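Local atomic coordinates of inositol monophosphatase family protein (Staphylococcus aureus, PDB entry 5I3S), a protein that probably hydrolyses the phosphate ester of inositol monophosphate or a related sugar phosphate. Residues Y4-G9 with E55-H60; V122-K127 with A132-Q137; P156-K161 with M200-Q205. One frame throughout, in Å; residues are numbered along the deposited sequence.

Interaction 1 of 3, residues Y4-G9 with E55-H60; sequences YGFAQG and ETYPNH
The ring of F6 receives the edge of the Y57 ring toward one of its faces, and T56 CG2 lies over a face of the same phenyl group. The two aromatic rings form an edge-to-face pair, their centroids 5.5 Å apart and their planes at 69°. From the tyrosine's side the geometry is simple: F6 CD2 lies near the plane of the Y57 ring, at its edge, 3.7 Å from Y57 CE2. The threonine hydroxyl approaches the phenyl ring more closely than the methyl does, with T56 OG1 3.6 Å from F6 CE1. That hydroxyl is already engaged along its own helix, where it bonds to the carbonyl of T52, so its meeting with F6 is van der Waals contact.

The elements joined are the first two helices of the fold. F6 belongs to the opening turns of helix 2-24, and T56 ends helix 37-56; Y57 is the first residue to leave helical backbone angles, and a type I beta turn then runs from Y57 to H60. With CG anti to the backbone N (chi1 169°), the F6 ring is directed at T56, which comes from the opposite direction. At Y57 the two aromatic side chains instead slide past each other. Behind the tyrosine, Y57 CB sits 3.4 Å above the centre of the H60 imidazole, whose ND1 bonds to W80 NE1 of strand 78-83. Elsewhere on helix 2-24, Y4 and A7 touch strand 109-117.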
ATOM      1  N   TYR A   4     -12.294  10.387 -26.710  1.00 31.03           N
ATOM      2  CA  TYR A   4     -12.332  10.239 -25.263  1.00 31.59           C
ATOM      3  C   TYR A   4     -13.334   9.191 -24.799  1.00 33.45           C
ATOM      4  O   TYR A   4     -12.979   8.315 -23.998  1.00 32.25           O
ATOM      5  CB  TYR A   4     -12.728  11.567 -24.636  1.00 31.01           C
ATOM      6  CG  TYR A   4     -12.640  11.598 -23.138  1.00 32.43           C
ATOM      7  CD1 TYR A   4     -11.420  11.385 -22.497  1.00 30.78           C
ATOM      8  CD2 TYR A   4     -13.752  11.876 -22.357  1.00 31.66           C
ATOM      9  CE1 TYR A   4     -11.311  11.435 -21.119  1.00 31.42           C
ATOM     10  CE2 TYR A   4     -13.653  11.922 -20.978  1.00 35.77           C
ATOM     11  CZ  TYR A   4     -12.423  11.698 -20.360  1.00 34.96           C
ATOM     12  OH  TYR A   4     -12.305  11.757 -18.984  1.00 36.85           O
ATOM     13  N   GLY A   5     -14.575   9.304 -25.309  1.00 30.39           N
ATOM     14  CA  GLY A   5     -15.649   8.390 -24.988  1.00 28.92           C
ATOM     15  C   GLY A   5     -15.345   6.973 -25.421  1.00 30.31           C
ATOM     16  O   GLY A   5     -15.563   6.043 -24.648  1.00 32.56           O
ATOM     17  N   PHE A   6     -14.870   6.802 -26.664  1.00 29.66           N
ATOM     18  CA  PHE A   6     -14.360   5.500 -27.173  1.00 27.89           C
ATOM     19  C   PHE A   6     -13.267   4.911 -26.242  1.00 26.44           C
ATOM     20  O   PHE A   6     -13.263   3.716 -25.964  1.00 26.58           O
ATOM     21  CB  PHE A   6     -13.857   5.671 -28.622  1.00 27.07           C
ATOM     22  CG  PHE A   6     -13.070   4.500 -29.174  1.00 25.47           C
ATOM     23  CD1 PHE A   6     -13.704   3.344 -29.601  1.00 27.38           C
ATOM     24  CD2 PHE A   6     -11.717   4.568 -29.305  1.00 24.01           C
ATOM     25  CE1 PHE A   6     -12.980   2.271 -30.129  1.00 26.01           C
ATOM     26  CE2 PHE A   6     -10.985   3.493 -29.801  1.00 24.78           C
ATOM     27  CZ  PHE A   6     -11.620   2.344 -30.220  1.00 25.72           C
ATOM     28  N   ALA A   7     -12.368   5.754 -25.738  1.00 25.35           N
ATOM     29  CA  ALA A   7     -11.283   5.251 -24.900  1.00 25.75           C
ATOM     30  C   ALA A   7     -11.826   4.748 -23.573  1.00 25.36           C
ATOM     31  O   ALA A   7     -11.479   3.686 -23.119  1.00 24.79           O
ATOM     32  CB  ALA A   7     -10.229   6.321 -24.686  1.00 25.69           C
ATOM     33  N   GLN A   8     -12.707   5.545 -22.985  1.00 26.86           N
ATOM     34  CA  GLN A   8     -13.361   5.264 -21.723  1.00 27.47           C
ATOM     35  C   GLN A   8     -14.060   3.911 -21.718  1.00 26.56           C
ATOM     36  O   GLN A   8     -13.830   3.109 -20.833  1.00 28.77           O
ATOM     37  CB  GLN A   8     -14.318   6.406 -21.409  1.00 29.70           C
ATOM     38  CG  GLN A   8     -14.970   6.393 -20.059  1.00 32.33           C
ATOM     39  CD  GLN A   8     -15.297   7.781 -19.578  1.00 34.50           C
ATOM     40  OE1 GLN A   8     -14.446   8.661 -19.562  1.00 38.70           O
ATOM     41  NE2 GLN A   8     -16.538   7.990 -19.196  1.00 37.08           N
ATOM     42  N   GLY A   9     -14.868   3.642 -22.714  1.00 25.58           N
ATOM     43  CA  GLY A   9     -15.603   2.389 -22.794  1.00 26.46           C
ATOM     44  C   GLY A   9     -14.697   1.216 -23.043  1.00 26.61           C
ATOM     45  O   GLY A   9     -14.787   0.180 -22.360  1.00 28.30           O
ATOM     46  N   GLU A  55      -9.182  -1.112 -35.668  1.00 53.18           N
ATOM     47  CA  GLU A  55     -10.470  -1.246 -36.395  1.00 53.83           C
ATOM     48  C   GLU A  55     -11.163   0.102 -36.569  1.00 47.68           C
ATOM     49  O   GLU A  55     -11.758   0.372 -37.608  1.00 47.61           O
ATOM     50  CB  GLU A  55     -11.443  -2.208 -35.667  1.00 49.73           C
ATOM     51  N   THR A  56     -11.085   0.939 -35.551  1.00 42.43           N
ATOM     52  CA  THR A  56     -11.924   2.121 -35.489  1.00 45.61           C
ATOM     53  C   THR A  56     -11.217   3.370 -35.973  1.00 43.13           C
ATOM     54  O   THR A  56     -11.835   4.208 -36.589  1.00 39.49           O
ATOM     55  CB  THR A  56     -12.466   2.329 -34.060  1.00 43.59           C
ATOM     56  OG1 THR A  56     -12.954   1.068 -33.556  1.00 50.48           O
ATOM     57  CG2 THR A  56     -13.575   3.348 -34.056  1.00 39.81           C
ATOM     58  N   TYR A  57      -9.937   3.503 -35.641  1.00 44.91           N
ATOM     59  CA  TYR A  57      -9.096   4.628 -36.086  1.00 40.36           C
ATOM     60  C   TYR A  57      -7.863   4.000 -36.732  1.00 40.43           C
ATOM     61  O   TYR A  57      -6.865   3.755 -36.042  1.00 39.59           O
ATOM     62  CB  TYR A  57      -8.694   5.483 -34.895  1.00 37.40           C
ATOM     63  CG  TYR A  57      -9.815   6.255 -34.268  1.00 38.51           C
ATOM     64  CD1 TYR A  57     -10.264   7.444 -34.840  1.00 37.92           C
ATOM     65  CD2 TYR A  57     -10.420   5.819 -33.073  1.00 40.35           C
ATOM     66  CE1 TYR A  57     -11.284   8.177 -34.266  1.00 39.00           C
ATOM     67  CE2 TYR A  57     -11.441   6.550 -32.473  1.00 37.03           C
ATOM     68  CZ  TYR A  57     -11.874   7.729 -33.073  1.00 41.63           C
ATOM     69  OH  TYR A  57     -12.892   8.484 -32.502  1.00 46.12           O
ATOM     70  N   PRO A  58      -7.934   3.693 -38.048  1.00 40.30           N
ATOM     71  CA  PRO A  58      -6.886   2.833 -38.608  1.00 39.27           C
ATOM     72  C   PRO A  58      -5.481   3.391 -38.599  1.00 40.73           C
ATOM     73  O   PRO A  58      -4.548   2.591 -38.563  1.00 40.53           O
ATOM     74  CB  PRO A  58      -7.378   2.576 -40.032  1.00 41.25           C
ATOM     75  CG  PRO A  58      -8.859   2.672 -39.921  1.00 39.25           C
ATOM     76  CD  PRO A  58      -9.075   3.819 -38.981  1.00 40.03           C
ATOM     77  N   ASN A  59      -5.346   4.730 -38.591  1.00 41.98           N
ATOM     78  CA  ASN A  59      -4.039   5.448 -38.632  1.00 43.20           C
ATOM     79  C   ASN A  59      -3.412   5.808 -37.285  1.00 45.44           C
ATOM     80  O   ASN A  59      -2.315   6.383 -37.256  1.00 49.40           O
ATOM     81  CB  ASN A  59      -4.175   6.762 -39.430  1.00 42.07           C
ATOM     82  CG  ASN A  59      -4.609   6.526 -40.854  1.00 38.83           C
ATOM     83  OD1 ASN A  59      -5.436   7.252 -41.371  1.00 36.53           O
ATOM     84  ND2 ASN A  59      -4.079   5.461 -41.479  1.00 38.78           N
ATOM     85  N   HIS A  60      -4.089   5.488 -36.179  1.00 42.42           N
ATOM     86  CA  HIS A  60      -3.530   5.730 -34.843  1.00 39.71           C
ATOM     87  C   HIS A  60      -2.382   4.773 -34.546  1.00 37.89           C
ATOM     88  O   HIS A  60      -2.325   3.652 -35.061  1.00 35.57           O
ATOM     89  CB  HIS A  60      -4.619   5.646 -33.777  1.00 38.61           C
ATOM     90  CG  HIS A  60      -5.569   6.789 -33.830  1.00 38.08           C
ATOM     91  ND1 HIS A  60      -6.443   7.076 -32.808  1.00 42.66           N
ATOM     92  CD2 HIS A  60      -5.750   7.751 -34.764  1.00 37.87           C
ATOM     93  CE1 HIS A  60      -7.145   8.152 -33.115  1.00 43.45           C
ATOM     94  NE2 HIS A  60      -6.737   8.586 -34.295  1.00 43.17           N
TER

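Interaction 2 of 3, residues V122-K127 with A132-Q137; sequences VLYHAK and AYRGSQ
A beta hairpin joins strand 122-127 to strand 132-134 near one border of the large mixed sheet. The strands run antiparallel, their axes at 165°. H125 and Y133 are the hydrogen-bonded pair: H125 N gives to Y133 O, and Y133 N reaches H125 O at 2.7 Å. A further backbone bond, from G135 N to L123 O (3.0 Å), extends the pairing into the type II' turn of R134 to Q137, where G135 has a positive phi.

On one face, H125 turns its imidazole back over the partner strand. Its CG sits between the backbone N and the carbonyl carbon (chi1 63°), which lets NE2 donate to G135 O at 2.7 Å, nearly straight at 169°; the oxygen lies close to the imidazole plane and the donor lies in the carbonyl plane. Y133 CB covers a face of the same ring, 3.6 Å from its centroid in a CH-pi contact, whereas the Y133 and H125 rings themselves are slid apart and barely overlap.

The other face carries Y124 and R134 side by side, pointing the same way, with Y124 CE1 3.8 Å from R134 CG. V122 crosses the extended arginine: its CG1 meets R134 CG at 3.7 Å and also lies over the guanidinium. Helices 206-218 and 184-193 pack against Y124 on this side of the sheet.

With NE2 giving to G135 and ND1 bonded to Y4 OH of helix 2-24, both nitrogens of the buried H125 are satisfied and its ring is held against rotation; the NE2-H donor would leave ND1 as the acceptor if the histidine is neutral.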
ATOM      1  N   VAL A 122     -12.987   1.138 -10.428  1.00 21.52           N
ATOM      2  CA  VAL A 122     -12.831   2.584 -10.313  1.00 20.96           C
ATOM      3  C   VAL A 122     -11.918   3.078 -11.421  1.00 20.16           C
ATOM      4  O   VAL A 122     -10.751   2.695 -11.514  1.00 19.58           O
ATOM      5  CB  VAL A 122     -12.245   3.017  -8.948  1.00 23.33           C
ATOM      6  CG1 VAL A 122     -12.146   4.538  -8.868  1.00 22.03           C
ATOM      7  CG2 VAL A 122     -13.068   2.469  -7.745  1.00 24.33           C
ATOM      8  N   LEU A 123     -12.465   3.909 -12.273  1.00 20.47           N
ATOM      9  CA  LEU A 123     -11.767   4.440 -13.412  1.00 20.60           C
ATOM     10  C   LEU A 123     -11.403   5.836 -13.052  1.00 20.60           C
ATOM     11  O   LEU A 123     -12.291   6.644 -12.803  1.00 19.30           O
ATOM     12  CB  LEU A 123     -12.682   4.471 -14.611  1.00 21.15           C
ATOM     13  CG  LEU A 123     -12.126   5.158 -15.870  1.00 21.61           C
ATOM     14  CD1 LEU A 123     -10.977   4.366 -16.443  1.00 23.22           C
ATOM     15  CD2 LEU A 123     -13.216   5.293 -16.889  1.00 21.51           C
ATOM     16  N   TYR A 124     -10.097   6.128 -13.008  1.00 20.61           N
ATOM     17  CA  TYR A 124      -9.650   7.516 -12.920  1.00 19.56           C
ATOM     18  C   TYR A 124      -9.433   8.018 -14.347  1.00 18.97           C
ATOM     19  O   TYR A 124      -8.895   7.312 -15.187  1.00 19.16           O
ATOM     20  CB  TYR A 124      -8.397   7.655 -12.046  1.00 20.34           C
ATOM     21  CG  TYR A 124      -8.558   7.006 -10.632  1.00 20.49           C
ATOM     22  CD1 TYR A 124      -8.995   7.756  -9.544  1.00 20.12           C
ATOM     23  CD2 TYR A 124      -8.239   5.668 -10.423  1.00 18.48           C
ATOM     24  CE1 TYR A 124      -9.161   7.179  -8.280  1.00 21.51           C
ATOM     25  CE2 TYR A 124      -8.376   5.082  -9.180  1.00 19.44           C
ATOM     26  CZ  TYR A 124      -8.832   5.825  -8.112  1.00 19.90           C
ATOM     27  OH  TYR A 124      -8.982   5.236  -6.899  1.00 19.43           O
ATOM     28  N   HIS A 125      -9.827   9.250 -14.607  1.00 19.53           N
ATOM     29  CA  HIS A 125      -9.825   9.779 -15.954  1.00 20.81           C
ATOM     30  C   HIS A 125      -9.899  11.317 -15.995  1.00 21.04           C
ATOM     31  O   HIS A 125     -10.322  11.983 -15.031  1.00 19.73           O
ATOM     32  CB  HIS A 125     -10.931   9.112 -16.816  1.00 21.43           C
ATOM     33  CG  HIS A 125     -12.313   9.377 -16.323  1.00 23.78           C
ATOM     34  ND1 HIS A 125     -13.222  10.145 -17.022  1.00 24.82           N
ATOM     35  CD2 HIS A 125     -12.941   8.986 -15.187  1.00 24.48           C
ATOM     36  CE1 HIS A 125     -14.347  10.225 -16.322  1.00 25.24           C
ATOM     37  NE2 HIS A 125     -14.203   9.522 -15.215  1.00 24.49           N
ATOM     38  N   ALA A 126      -9.444  11.851 -17.128  1.00 21.54           N
ATOM     39  CA  ALA A 126      -9.177  13.289 -17.306  1.00 23.06           C
ATOM     40  C   ALA A 126      -8.953  13.551 -18.782  1.00 25.19           C
ATOM     41  O   ALA A 126      -8.251  12.784 -19.452  1.00 26.62           O
ATOM     42  CB  ALA A 126      -7.948  13.691 -16.527  1.00 22.61           C
ATOM     43  N   LYS A 127      -9.600  14.563 -19.319  1.00 27.41           N
ATOM     44  CA  LYS A 127      -9.267  15.031 -20.662  1.00 30.88           C
ATOM     45  C   LYS A 127      -8.501  16.271 -20.387  1.00 27.95           C
ATOM     46  O   LYS A 127      -8.906  17.015 -19.505  1.00 26.51           O
ATOM     47  CB  LYS A 127     -10.528  15.289 -21.498  1.00 34.41           C
ATOM     48  CG  LYS A 127     -10.278  16.011 -22.818  1.00 37.63           C
ATOM     49  CD  LYS A 127     -11.509  16.033 -23.720  1.00 42.98           C
ATOM     50  CE  LYS A 127     -11.479  17.154 -24.781  1.00 45.89           C
ATOM     51  NZ  LYS A 127     -10.135  17.627 -25.236  1.00 47.64           N
ATOM     52  N   ALA A 132     -10.275  16.266 -13.672  1.00 28.78           N
ATOM     53  CA  ALA A 132      -9.966  14.891 -13.403  1.00 29.83           C
ATOM     54  C   ALA A 132     -11.054  14.305 -12.537  1.00 27.65           C
ATOM     55  O   ALA A 132     -11.596  14.971 -11.651  1.00 25.64           O
ATOM     56  CB  ALA A 132      -8.619  14.782 -12.674  1.00 30.85           C
ATOM     57  N   TYR A 133     -11.303  13.010 -12.764  1.00 28.49           N
ATOM     58  CA  TYR A 133     -12.429  12.306 -12.207  1.00 26.39           C
ATOM     59  C   TYR A 133     -12.036  10.967 -11.621  1.00 28.08           C
ATOM     60  O   TYR A 133     -11.175  10.284 -12.197  1.00 26.04           O
ATOM     61  CB  TYR A 133     -13.489  12.111 -13.320  1.00 26.86           C
ATOM     62  CG  TYR A 133     -14.168  13.404 -13.663  1.00 28.34           C
ATOM     63  CD1 TYR A 133     -15.320  13.821 -12.958  1.00 30.66           C
ATOM     64  CD2 TYR A 133     -13.644  14.259 -14.640  1.00 28.20           C
ATOM     65  CE1 TYR A 133     -15.947  15.028 -13.244  1.00 30.03           C
ATOM     66  CE2 TYR A 133     -14.261  15.458 -14.937  1.00 29.09           C
ATOM     67  CZ  TYR A 133     -15.416  15.836 -14.239  1.00 31.83           C
ATOM     68  OH  TYR A 133     -16.024  17.028 -14.509  1.00 30.81           O
ATOM     69  N   ARG A 134     -12.687  10.614 -10.489  1.00 26.51           N
ATOM     70  CA  ARG A 134     -12.811   9.248  -9.975  1.00 27.24           C
ATOM     71  C   ARG A 134     -14.272   8.800 -10.216  1.00 28.16           C
ATOM     72  O   ARG A 134     -15.185   9.284  -9.545  1.00 30.29           O
ATOM     73  CB  ARG A 134     -12.485   9.211  -8.463  1.00 29.56           C
ATOM     74  CG  ARG A 134     -12.893   7.931  -7.734  1.00 28.61           C
ATOM     75  CD  ARG A 134     -12.786   8.068  -6.234  1.00 30.99           C
ATOM     76  NE  ARG A 134     -12.510   6.770  -5.579  1.00 34.09           N
ATOM     77  CZ  ARG A 134     -13.398   5.795  -5.334  1.00 34.28           C
ATOM     78  NH1 ARG A 134     -14.681   5.892  -5.691  1.00 34.39           N
ATOM     79  NH2 ARG A 134     -12.991   4.699  -4.697  1.00 34.24           N
ATOM     80  N   GLY A 135     -14.500   7.903 -11.164  1.00 28.46           N
ATOM     81  CA  GLY A 135     -15.858   7.670 -11.667  1.00 30.11           C
ATOM     82  C   GLY A 135     -16.557   8.917 -12.241  1.00 29.75           C
ATOM     83  O   GLY A 135     -16.081   9.524 -13.213  1.00 29.01           O
ATOM     84  N   SER A 136     -17.690   9.289 -11.649  1.00 27.98           N
ATOM     85  CA  SER A 136     -18.397  10.550 -11.998  1.00 29.47           C
ATOM     86  C   SER A 136     -18.114  11.702 -11.030  1.00 30.45           C
ATOM     87  O   SER A 136     -18.683  12.776 -11.206  1.00 35.02           O
ATOM     88  CB  SER A 136     -19.913  10.302 -12.084  1.00 28.89           C
ATOM     89  OG  SER A 136     -20.448   9.994 -10.802  1.00 26.16           O
ATOM     90  N   GLN A 137     -17.278  11.479 -10.004  1.00 30.82           N
ATOM     91  CA  GLN A 137     -16.921  12.519  -9.012  1.00 34.42           C
ATOM     92  C   GLN A 137     -15.626  13.254  -9.400  1.00 32.82           C
ATOM     93  O   GLN A 137     -14.596  12.615  -9.651  1.00 26.21           O
ATOM     94  CB  GLN A 137     -16.706  11.964  -7.574  1.00 35.49           C
ATOM     95  CG  GLN A 137     -17.876  11.200  -6.989  1.00 40.66           C
ATOM     96  CD  GLN A 137     -19.180  12.013  -6.921  1.00 46.60           C
ATOM     97  OE1 GLN A 137     -19.186  13.212  -6.596  1.00 44.02           O
ATOM     98  NE2 GLN A 137     -20.292  11.353  -7.227  1.00 48.22           N
TER

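Interaction 3 of 3, residues P156-K161 with M200-Q205; sequences PNWLTK and MTPRLQ
M200 stands near the end of strand 198-201, in the smaller of the two mixed sheets of this sugar phosphatase fold, and its carbonyl opens the contact with W158. W158 belongs to the loop 156-161, which has largely helical backbone angles and leads from strand 151-153 to helix 164-174. The link is made through water: one molecule donates to M200 O at 2.8 Å and accepts a weak bond from W158 NE1 at 2.9 Å, lying in the plane of the indole at its edge.

T201 follows, and its OG1 is carried toward the tryptophan with the oxygen anti to the backbone N (chi1 170°). A second water, also in the indole plane, lies 2.6 Å from T201 OG1 and takes a long, weak bond from W158 NE1. The threonine side chain is also about 4 Å from a phosphate ion that probably came from the crystallisation solution, though ions of this kind frequently settle in pockets.

At P202 the chain turns a corner, and here the apolar part of the contact is concentrated. The proline ring comes down on one face of the indole from the direction opposite to the tryptophan. P202 CG stands 3.3 Å from the centroid of the six-membered ring and only 8° off its normal, a well-centred CH-pi contact. P202 CD stands over the five-membered ring, 3.4 Å from W158 CE2. L164 of helix 164-174 touches the proline, and R269 of helix 259-270 touches both P202 and W158. P156, N157, L159 and T160 of the same loop as W158 pack against the second subunit.

Past the corner, R203 N turns back within its own segment to T201 OG1, a weak bond of 3.3 Å that is nevertheless almost straight, at 177°.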
ATOM      1  N   PRO A 156      10.635   0.306  -0.730  1.00 16.05           N
ATOM      2  CA  PRO A 156      11.816   0.032   0.112  1.00 16.98           C
ATOM      3  C   PRO A 156      13.096  -0.445  -0.621  1.00 17.37           C
ATOM      4  O   PRO A 156      14.208  -0.160  -0.179  1.00 16.90           O
ATOM      5  CB  PRO A 156      11.307  -1.088   1.040  1.00 16.73           C
ATOM      6  CG  PRO A 156       9.828  -0.816   1.185  1.00 16.21           C
ATOM      7  CD  PRO A 156       9.402  -0.262  -0.160  1.00 15.38           C
ATOM      8  N   ASN A 157      12.969  -1.260  -1.643  1.00 18.64           N
ATOM      9  CA  ASN A 157      14.143  -1.682  -2.462  1.00 21.18           C
ATOM     10  C   ASN A 157      15.101  -0.579  -2.951  1.00 23.74           C
ATOM     11  O   ASN A 157      16.278  -0.856  -3.182  1.00 27.44           O
ATOM     12  CB  ASN A 157      13.706  -2.501  -3.678  1.00 21.32           C
ATOM     13  CG  ASN A 157      13.344  -3.913  -3.315  1.00 23.10           C
ATOM     14  OD1 ASN A 157      14.238  -4.731  -3.109  1.00 26.09           O
ATOM     15  ND2 ASN A 157      12.049  -4.212  -3.220  1.00 22.10           N
ATOM     16  N   TRP A 158      14.593   0.630  -3.148  1.00 22.50           N
ATOM     17  CA  TRP A 158      15.413   1.719  -3.594  1.00 23.46           C
ATOM     18  C   TRP A 158      16.269   2.293  -2.490  1.00 23.63           C
ATOM     19  O   TRP A 158      17.292   2.912  -2.764  1.00 22.85           O
ATOM     20  CB  TRP A 158      14.562   2.831  -4.225  1.00 23.55           C
ATOM     21  CG  TRP A 158      13.664   2.392  -5.395  1.00 22.65           C
ATOM     22  CD1 TRP A 158      12.328   2.628  -5.504  1.00 20.63           C
ATOM     23  CD2 TRP A 158      14.030   1.628  -6.567  1.00 22.80           C
ATOM     24  NE1 TRP A 158      11.838   2.118  -6.681  1.00 20.10           N
ATOM     25  CE2 TRP A 158      12.855   1.486  -7.353  1.00 20.68           C
ATOM     26  CE3 TRP A 158      15.237   1.102  -7.058  1.00 24.31           C
ATOM     27  CZ2 TRP A 158      12.841   0.823  -8.595  1.00 20.71           C
ATOM     28  CZ3 TRP A 158      15.225   0.430  -8.326  1.00 24.22           C
ATOM     29  CH2 TRP A 158      14.016   0.284  -9.060  1.00 22.75           C
ATOM     30  N   LEU A 159      15.903   2.060  -1.241  1.00 23.75           N
ATOM     31  CA  LEU A 159      16.768   2.466  -0.139  1.00 24.61           C
ATOM     32  C   LEU A 159      17.964   1.550   0.089  1.00 26.51           C
ATOM     33  O   LEU A 159      18.860   1.932   0.851  1.00 27.55           O
ATOM     34  CB  LEU A 159      15.977   2.656   1.159  1.00 24.56           C
ATOM     35  CG  LEU A 159      15.106   3.909   1.182  1.00 25.49           C
ATOM     36  CD1 LEU A 159      13.824   3.737   0.384  1.00 26.36           C
ATOM     37  CD2 LEU A 159      14.737   4.216   2.599  1.00 27.13           C
ATOM     38  N   THR A 160      17.998   0.371  -0.544  1.00 28.61           N
ATOM     39  CA  THR A 160      19.166  -0.527  -0.452  1.00 33.59           C
ATOM     40  C   THR A 160      20.287  -0.258  -1.487  1.00 38.93           C
ATOM     41  O   THR A 160      21.430  -0.697  -1.294  1.00 39.15           O
ATOM     42  CB  THR A 160      18.774  -2.013  -0.585  1.00 33.61           C
ATOM     43  OG1 THR A 160      18.324  -2.293  -1.925  1.00 35.42           O
ATOM     44  CG2 THR A 160      17.707  -2.382   0.433  1.00 33.17           C
ATOM     45  N   LYS A 161      19.968   0.449  -2.574  1.00 41.86           N
ATOM     46  CA  LYS A 161      20.864   0.518  -3.735  1.00 42.49           C
ATOM     47  C   LYS A 161      22.019   1.494  -3.484  1.00 38.49           C
ATOM     48  O   LYS A 161      21.855   2.474  -2.754  1.00 36.84           O
ATOM     49  CB  LYS A 161      20.121   0.964  -5.004  1.00 45.70           C
ATOM     50  CG  LYS A 161      18.809   0.256  -5.303  1.00 46.34           C
ATOM     51  CD  LYS A 161      18.968  -1.236  -5.540  1.00 46.75           C
ATOM     52  CE  LYS A 161      17.982  -1.697  -6.611  1.00 47.56           C
ATOM     53  NZ  LYS A 161      17.767  -3.168  -6.630  1.00 46.95           N
ATOM     54  N   MET A 200       7.936   8.636  -5.865  1.00 17.40           N
ATOM     55  CA  MET A 200       9.148   8.678  -6.623  1.00 17.71           C
ATOM     56  C   MET A 200       9.650   7.251  -6.908  1.00 18.35           C
ATOM     57  O   MET A 200       9.362   6.261  -6.156  1.00 18.64           O
ATOM     58  CB  MET A 200      10.205   9.554  -5.889  1.00 19.14           C
ATOM     59  CG  MET A 200      10.601   9.013  -4.516  1.00 19.52           C
ATOM     60  SD  MET A 200      11.026  10.238  -3.262  1.00 21.50           S
ATOM     61  CE  MET A 200       9.415  10.877  -2.882  1.00 22.45           C
ATOM     62  N   THR A 201      10.383   7.150  -8.016  1.00 16.96           N
ATOM     63  CA  THR A 201      11.065   5.925  -8.397  1.00 16.87           C
ATOM     64  C   THR A 201      12.150   6.321  -9.383  1.00 17.48           C
ATOM     65  O   THR A 201      11.958   7.273 -10.134  1.00 17.91           O
ATOM     66  CB  THR A 201      10.135   4.862  -9.050  1.00 15.84           C
ATOM     67  OG1 THR A 201      10.911   3.778  -9.608  1.00 16.18           O
ATOM     68  CG2 THR A 201       9.268   5.453 -10.191  1.00 15.77           C
ATOM     69  N   PRO A 202      13.267   5.576  -9.405  1.00 17.83           N
ATOM     70  CA  PRO A 202      14.338   5.848 -10.382  1.00 17.71           C
ATOM     71  C   PRO A 202      14.031   5.421 -11.792  1.00 19.42           C
ATOM     72  O   PRO A 202      14.765   5.817 -12.677  1.00 21.31           O
ATOM     73  CB  PRO A 202      15.502   4.993  -9.880  1.00 18.13           C
ATOM     74  CG  PRO A 202      14.840   3.942  -8.975  1.00 18.48           C
ATOM     75  CD  PRO A 202      13.686   4.623  -8.354  1.00 17.20           C
ATOM     76  N   ARG A 203      12.996   4.619 -12.049  1.00 19.80           N
ATOM     77  CA  ARG A 203      12.808   4.065 -13.397  1.00 19.41           C
ATOM     78  C   ARG A 203      11.349   3.750 -13.665  1.00 19.98           C
ATOM     79  O   ARG A 203      10.760   2.992 -12.928  1.00 19.01           O
ATOM     80  CB  ARG A 203      13.607   2.757 -13.581  1.00 19.83           C
ATOM     81  N   LEU A 204      10.804   4.284 -14.758  1.00 20.31           N
ATOM     82  CA  LEU A 204       9.491   3.930 -15.226  1.00 22.60           C
ATOM     83  C   LEU A 204       9.387   4.054 -16.740  1.00 23.55           C
ATOM     84  O   LEU A 204       9.869   5.033 -17.324  1.00 26.07           O
ATOM     85  CB  LEU A 204       8.520   4.913 -14.634  1.00 24.90           C
ATOM     86  CG  LEU A 204       7.228   4.454 -14.061  1.00 26.81           C
ATOM     87  CD1 LEU A 204       7.465   3.272 -13.127  1.00 26.14           C
ATOM     88  CD2 LEU A 204       6.541   5.658 -13.388  1.00 25.98           C
ATOM     89  N   GLN A 205       8.706   3.103 -17.357  1.00 20.89           N
ATOM     90  CA  GLN A 205       8.381   3.177 -18.738  1.00 20.96           C
ATOM     91  C   GLN A 205       7.219   4.141 -19.021  1.00 20.77           C
ATOM     92  O   GLN A 205       6.371   4.349 -18.155  1.00 18.38           O
ATOM     93  CB  GLN A 205       8.032   1.769 -19.204  1.00 23.57           C
ATOM     94  CG  GLN A 205       9.232   0.818 -19.120  1.00 24.13           C
ATOM     95  CD  GLN A 205      10.275   1.092 -20.218  1.00 26.27           C
ATOM     96  OE1 GLN A 205      10.142   2.006 -21.050  1.00 27.21           O
ATOM     97  NE2 GLN A 205      11.290   0.255 -20.259  1.00 28.33           N
TER
HETATM   98  O   HOH W   1       9.418   3.458  -5.920  1.00 11.66           O
HETATM   99  O   HOH W   2       9.304   1.778  -9.072  1.00 17.47           O

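How the interactions relate
Interactions 1 and 2 share a neighbourhood: helix 2-24 supplies one side of the first and lies against strand 122-127 of the second, where Y4 OH meets H125 ND1 at 2.7 Å in a probable hydrogen bond. Interaction 3 stands apart, between a loop and the end of a strand of the smaller sheet, on the opposite side of the chain's centre, its nearest atoms about 18 Å from interaction 1 and about 15 Å from interaction 2. At the surface, the ends of two helices meet through an edge-to-face aromatic pair and a threonine; in the partly buried hairpin, direct backbone and imidazole bonds dominate; in the buried corner, a proline-indole CH-pi contact is supplemented by water.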